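Local coordinates for protein beta-phenylalanine aminotransferase (Variovorax paradoxus, PDB 4AO9) that transfers the amino group of beta-phenylalanine, probably to a keto-acid acceptor, using pyridoxal-5'-phosphate as its cofactor, at residues A[64-69]-A[403-408]; A[135-138]-A[142-145]. All coordinates share one frame; numbering follows the deposited sequence.

Interaction 1 of 2, residues A[64-69]-A[403-408]; sequences LFYAPF and LLFFHL
The hydroxyl of Tyr66, hydrogen-bonded to the backbone N of Leu71, also lies beside Phe405, with Tyr66 OH 3.7 Å from Phe405 CZ. Its bond is made within its own loop, and what joins this loop to the helix is aromatic. Phe405 turns its ring edge onto one face of Tyr66, a T-shaped pair with centroids 4.6 Å apart. The planes meet at 63°, so the edge comes down tilted rather than upright. Its leading atom is CE2, which reaches to 3.4 Å from Tyr66 CE2, while Phe405 CZ sits above the tyrosine plane, displaced toward the rim. In Tyr66, chi1 of 48° sets CG between the backbone N and the carbonyl carbon, and chi2 of -88° turns a ring face to the helix.

One residue on, Phe406 receives the loop differently. Ala67 O approaches the edge of its ring in the ring plane, 3.4 Å from Phe406 CZ, where the slightly positive rim of the ring would be expected to suit a carbonyl oxygen. The cis peptide between Ala67 and Pro68 puts the proline CD on the same side as that oxygen, and Pro68 CD accordingly meets the same Phe406 CZ at 4.0 Å. Within the helix, Phe405 CD2 lies over the centre of one Phe406 face. Were Tyr66 replaced by an alanine, the edge of Phe405 would probably lose its opposing face and Leu71 N its hydroxyl partner.

Helix 23-40 flanks the contact, with Phe37 meeting the Phe406 ring edge-to-face and touching Pro68. Helix 398-410 is itself backed by helix 429-445, which receives Leu404 and Leu408, so the loop between helix 42-51 and strand 72-77 is packed against a layered set of helices.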
loop_
_atom_site.group_PDB
_atom_site.type_symbol
_atom_site.label_atom_id
_atom_site.label_comp_id
_atom_site.label_asym_id
_atom_site.label_seq_id
_atom_site.Cartn_x
_atom_site.Cartn_y
_atom_site.Cartn_z
ATOM N N LEU A 64 -13.119 -5.520 -9.768
ATOM C CA LEU A 64 -12.832 -6.475 -10.832
ATOM C C LEU A 64 -13.868 -7.583 -10.902
ATOM O O LEU A 64 -13.923 -8.303 -11.891
ATOM C CB LEU A 64 -11.441 -7.089 -10.657
ATOM C CG LEU A 64 -10.239 -6.140 -10.652
ATOM C CD1 LEU A 64 -8.959 -6.967 -10.563
ATOM C CD2 LEU A 64 -10.211 -5.204 -11.873
ATOM N N PHE A 65 -14.679 -7.741 -9.858
ATOM C CA PHE A 65 -15.736 -8.743 -9.935
ATOM C C PHE A 65 -16.983 -8.210 -10.625
ATOM O O PHE A 65 -17.436 -7.099 -10.351
ATOM C CB PHE A 65 -16.138 -9.280 -8.559
ATOM C CG PHE A 65 -17.210 -10.331 -8.645
ATOM C CD1 PHE A 65 -18.558 -9.977 -8.635
ATOM C CD2 PHE A 65 -16.868 -11.666 -8.804
ATOM C CE1 PHE A 65 -19.555 -10.950 -8.759
ATOM C CE2 PHE A 65 -17.863 -12.648 -8.931
ATOM C CZ PHE A 65 -19.204 -12.279 -8.915
ATOM N N TYR A 66 -17.535 -9.024 -11.520
ATOM C CA TYR A 66 -18.879 -8.787 -12.044
ATOM C C TYR A 66 -19.553 -10.124 -12.317
ATOM O O TYR A 66 -18.877 -11.146 -12.531
ATOM C CB TYR A 66 -18.863 -7.911 -13.309
ATOM C CG TYR A 66 -17.853 -8.345 -14.344
ATOM C CD1 TYR A 66 -16.539 -7.860 -14.298
ATOM C CD2 TYR A 66 -18.193 -9.244 -15.368
ATOM C CE1 TYR A 66 -15.586 -8.253 -15.222
ATOM C CE2 TYR A 66 -17.232 -9.643 -16.309
ATOM C CZ TYR A 66 -15.933 -9.141 -16.231
ATOM O OH TYR A 66 -14.982 -9.521 -17.153
ATOM N N ALA A 67 -20.885 -10.114 -12.291
ATOM C CA ALA A 67 -21.671 -11.307 -12.560
ATOM C C ALA A 67 -21.775 -11.565 -14.067
ATOM O O ALA A 67 -21.713 -10.628 -14.861
ATOM C CB ALA A 67 -23.049 -11.171 -11.929
ATOM N N PRO A 68 -21.933 -12.837 -14.475
ATOM C CA PRO A 68 -22.016 -14.018 -13.611
ATOM C C PRO A 68 -20.669 -14.433 -13.011
ATOM O O PRO A 68 -20.638 -15.050 -11.940
ATOM C CB PRO A 68 -22.580 -15.094 -14.545
ATOM C CG PRO A 68 -22.139 -14.694 -15.901
ATOM C CD PRO A 68 -22.140 -13.175 -15.897
ATOM N N PHE A 69 -19.582 -14.071 -13.695
ATOM C CA PHE A 69 -18.205 -14.240 -13.214
ATOM C C PHE A 69 -17.323 -13.342 -14.075
ATOM O O PHE A 69 -17.675 -13.049 -15.211
ATOM C CB PHE A 69 -17.730 -15.703 -13.320
ATOM C CG PHE A 69 -17.801 -16.261 -14.712
ATOM C CD1 PHE A 69 -18.961 -16.878 -15.166
ATOM C CD2 PHE A 69 -16.718 -16.154 -15.583
ATOM C CE1 PHE A 69 -19.042 -17.380 -16.459
ATOM C CE2 PHE A 69 -16.790 -16.649 -16.887
ATOM C CZ PHE A 69 -17.964 -17.269 -17.327
ATOM N N LEU A 403 -25.822 -4.495 -19.689
ATOM C CA LEU A 403 -26.073 -4.740 -21.108
ATOM C C LEU A 403 -25.026 -4.057 -21.990
ATOM O O LEU A 403 -24.527 -4.659 -22.938
ATOM C CB LEU A 403 -27.508 -4.332 -21.504
ATOM C CG LEU A 403 -28.635 -5.205 -20.915
ATOM C CD1 LEU A 403 -30.021 -4.615 -21.185
ATOM C CD2 LEU A 403 -28.586 -6.637 -21.431
ATOM N N LEU A 404 -24.675 -2.813 -21.651
ATOM C CA LEU A 404 -23.605 -2.090 -22.353
ATOM C C LEU A 404 -22.266 -2.820 -22.280
ATOM O O LEU A 404 -21.595 -3.009 -23.299
ATOM C CB LEU A 404 -23.444 -0.667 -21.792
ATOM C CG LEU A 404 -22.312 0.161 -22.423
ATOM C CD1 LEU A 404 -22.503 0.370 -23.932
ATOM C CD2 LEU A 404 -22.228 1.504 -21.719
ATOM N N PHE A 405 -21.893 -3.227 -21.065
ATOM C CA PHE A 405 -20.647 -3.951 -20.829
ATOM C C PHE A 405 -20.536 -5.208 -21.696
ATOM O O PHE A 405 -19.524 -5.415 -22.367
ATOM C CB PHE A 405 -20.504 -4.308 -19.338
ATOM C CG PHE A 405 -19.321 -5.182 -19.043
ATOM C CD1 PHE A 405 -18.040 -4.631 -18.943
ATOM C CD2 PHE A 405 -19.478 -6.559 -18.896
ATOM C CE1 PHE A 405 -16.935 -5.440 -18.691
ATOM C CE2 PHE A 405 -18.371 -7.381 -18.641
ATOM C CZ PHE A 405 -17.100 -6.813 -18.544
ATOM N N PHE A 406 -21.584 -6.032 -21.690
ATOM C CA PHE A 406 -21.574 -7.272 -22.473
ATOM C C PHE A 406 -21.600 -7.015 -23.975
ATOM O O PHE A 406 -20.922 -7.707 -24.738
ATOM C CB PHE A 406 -22.719 -8.201 -22.053
ATOM C CG PHE A 406 -22.562 -8.765 -20.668
ATOM C CD1 PHE A 406 -21.513 -9.639 -20.374
ATOM C CD2 PHE A 406 -23.458 -8.430 -19.653
ATOM C CE1 PHE A 406 -21.355 -10.149 -19.094
ATOM C CE2 PHE A 406 -23.304 -8.937 -18.368
ATOM C CZ PHE A 406 -22.249 -9.803 -18.090
ATOM N N HIS A 407 -22.352 -5.995 -24.386
ATOM C CA HIS A 407 -22.348 -5.568 -25.774
ATOM C C HIS A 407 -20.941 -5.180 -26.226
ATOM O O HIS A 407 -20.502 -5.584 -27.299
ATOM C CB HIS A 407 -23.318 -4.399 -26.010
ATOM C CG HIS A 407 -23.223 -3.820 -27.385
ATOM N ND1 HIS A 407 -23.790 -4.427 -28.486
ATOM C CD2 HIS A 407 -22.590 -2.715 -27.846
ATOM C CE1 HIS A 407 -23.522 -3.711 -29.563
ATOM N NE2 HIS A 407 -22.801 -2.665 -29.203
ATOM N N LEU A 408 -20.237 -4.401 -25.404
ATOM C CA LEU A 408 -18.894 -3.968 -25.765
ATOM C C LEU A 408 -17.956 -5.162 -25.896
ATOM O O LEU A 408 -17.163 -5.224 -26.833
ATOM C CB LEU A 408 -18.367 -2.907 -24.782
ATOM C CG LEU A 408 -19.041 -1.535 -24.914
ATOM C CD1 LEU A 408 -18.635 -0.657 -23.734
ATOM C CD2 LEU A 408 -18.703 -0.861 -26.242
#

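Interaction 2 of 2, residues A[135-138]-A[142-145]; sequences LICE and QIEQ
The turn leading from helix 129-139 into strand 145-149, outermost within this chain in the seven-stranded sheet, folds straight back on the helix it has left, and Cys137 meets Ile143 across it. The backbones come close, the CA atoms of these two residues being 5.2 Å apart. At the centre is Ile143 O, with Cys137 CB 3.4 Å away and Cys137 SG equally near. Cys137 CA adds a C-H···O contact to Ile143 O at 3.6 Å, bent to 122° at the hydrogen and therefore far from straight.

With SG anti to its own carbonyl carbon (chi1 -68°), the sulfur lies near two successive carbonyls, Ile143 O and Glu144 O, the second of them 3.8 Å from Cys137 SG. A methyl branch fills in beside it: Ile143 CG2 touches Cys137 SG at 3.9 Å. The longer branch of Ile143 diverges toward Ile136, its CD1 4.3 Å from Ile136 CG2, and the isoleucine also packs on Thr283 and Leu285 of strand 282-286.

Immediately after this point the strand begins irregularly. The backbones of Glu144 and Gln145 both hydrogen-bond to Gly300, which forms a classic beta bulge, and Glu144 OE1 accepts a hydrogen bond from Ala302 N. Tyr54 of the second subunit packs on Cys137, so the turn also borders the dimer interface.

Chemically, the contact is a carbonyl oxygen bordered by weakly polarised C-H groups and a sulfur, with Ile143 CG2 against the sulfur and an isoleucine-isoleucine contact beside it. Such approaches are individually feeble and the C-H···O geometry is poor, which suggests that close, mostly apolar fit and the short connecting chain hold the turn against the helix, while the directional bonds that place the strand are those to Gly300 and Ala302.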
loop_
_atom_site.group_PDB
_atom_site.type_symbol
_atom_site.label_atom_id
_atom_site.label_comp_id
_atom_site.label_asym_id
_atom_site.label_seq_id
_atom_site.Cartn_x
_atom_site.Cartn_y
_atom_site.Cartn_z
ATOM N N LEU A 135 11.144 15.415 -10.051
ATOM C CA LEU A 135 10.305 15.460 -11.243
ATOM C C LEU A 135 8.859 15.786 -10.884
ATOM O O LEU A 135 8.225 16.632 -11.525
ATOM C CB LEU A 135 10.369 14.124 -11.989
ATOM C CG LEU A 135 9.750 14.131 -13.391
ATOM C CD1 LEU A 135 10.572 14.972 -14.364
ATOM C CD2 LEU A 135 9.664 12.721 -13.911
ATOM N N ILE A 136 8.348 15.145 -9.837
ATOM C CA ILE A 136 6.961 15.365 -9.451
ATOM C C ILE A 136 6.738 16.787 -8.929
ATOM O O ILE A 136 5.750 17.434 -9.296
ATOM C CB ILE A 136 6.490 14.306 -8.434
ATOM C CG1 ILE A 136 6.419 12.931 -9.112
ATOM C CG2 ILE A 136 5.145 14.706 -7.846
ATOM C CD1 ILE A 136 6.306 11.762 -8.101
ATOM N N CYS A 137 7.654 17.273 -8.091
ATOM C CA CYS A 137 7.557 18.628 -7.555
ATOM C C CYS A 137 7.616 19.667 -8.670
ATOM O O CYS A 137 6.965 20.706 -8.583
ATOM C CB CYS A 137 8.657 18.889 -6.526
ATOM S SG CYS A 137 8.452 17.926 -4.995
ATOM N N GLU A 138 8.400 19.388 -9.705
ATOM C CA GLU A 138 8.502 20.305 -10.848
ATOM C C GLU A 138 7.239 20.287 -11.698
ATOM O O GLU A 138 6.822 21.329 -12.219
ATOM C CB GLU A 138 9.726 19.975 -11.699
ATOM C CG GLU A 138 11.024 20.370 -11.040
ATOM C CD GLU A 138 12.267 19.872 -11.779
ATOM O OE1 GLU A 138 12.154 19.020 -12.695
ATOM O OE2 GLU A 138 13.364 20.320 -11.402
ATOM N N GLN A 142 2.581 23.019 -6.759
ATOM C CA GLN A 142 1.887 23.098 -5.467
ATOM C C GLN A 142 2.409 22.052 -4.481
ATOM O O GLN A 142 2.066 22.077 -3.294
ATOM C CB GLN A 142 0.367 22.952 -5.635
ATOM C CG GLN A 142 -0.093 21.563 -6.086
ATOM C CD GLN A 142 -0.162 21.405 -7.597
ATOM O OE1 GLN A 142 0.757 21.780 -8.333
ATOM N NE2 GLN A 142 -1.269 20.831 -8.066
ATOM N N ILE A 143 3.246 21.143 -4.985
ATOM C CA ILE A 143 3.918 20.161 -4.133
ATOM C C ILE A 143 5.359 20.634 -3.930
ATOM O O ILE A 143 6.199 20.533 -4.837
ATOM C CB ILE A 143 3.864 18.751 -4.754
ATOM C CG1 ILE A 143 2.402 18.307 -4.908
ATOM C CG2 ILE A 143 4.678 17.762 -3.918
ATOM C CD1 ILE A 143 2.232 16.986 -5.650
ATOM N N GLU A 144 5.625 21.211 -2.760
ATOM C CA GLU A 144 6.952 21.750 -2.438
ATOM C C GLU A 144 7.878 20.635 -1.978
ATOM O O GLU A 144 9.068 20.620 -2.331
ATOM C CB GLU A 144 6.863 22.848 -1.371
ATOM C CG GLU A 144 6.053 24.040 -1.851
ATOM C CD GLU A 144 5.860 25.131 -0.821
ATOM O OE1 GLU A 144 6.130 24.944 0.386
ATOM O OE2 GLU A 144 5.451 26.235 -1.253
ATOM N N GLN A 145 7.342 19.739 -1.149
ATOM C CA GLN A 145 8.011 18.482 -0.805
ATOM C C GLN A 145 6.965 17.388 -0.752
ATOM O O GLN A 145 5.776 17.665 -0.584
ATOM C CB GLN A 145 8.687 18.557 0.554
ATOM C CG GLN A 145 9.808 19.571 0.654
ATOM C CD GLN A 145 10.498 19.487 1.988
ATOM O OE1 GLN A 145 9.865 19.251 3.018
ATOM N NE2 GLN A 145 11.808 19.642 1.976
#

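Followed from the N terminus, the chain reaches 64-69 early but does not complete interaction 1 until helix 398-410, closing a loop of more than 300 residues. Interaction 2 is nested inside that loop and is local, only three residues separating 135-138 from 142-145. The first thus ties a segment near the start of the chain to a helix near its end, consistent with the small domain of fold-type I PLP enzymes, which is built from both ends of the chain, whereas the second joins a helix to strand 145-149, outermost of the seven-stranded sheet within this chain. Their centres lie 40 Å apart, on opposite sides of the chain's centre, yet the surroundings of both reach the second subunit.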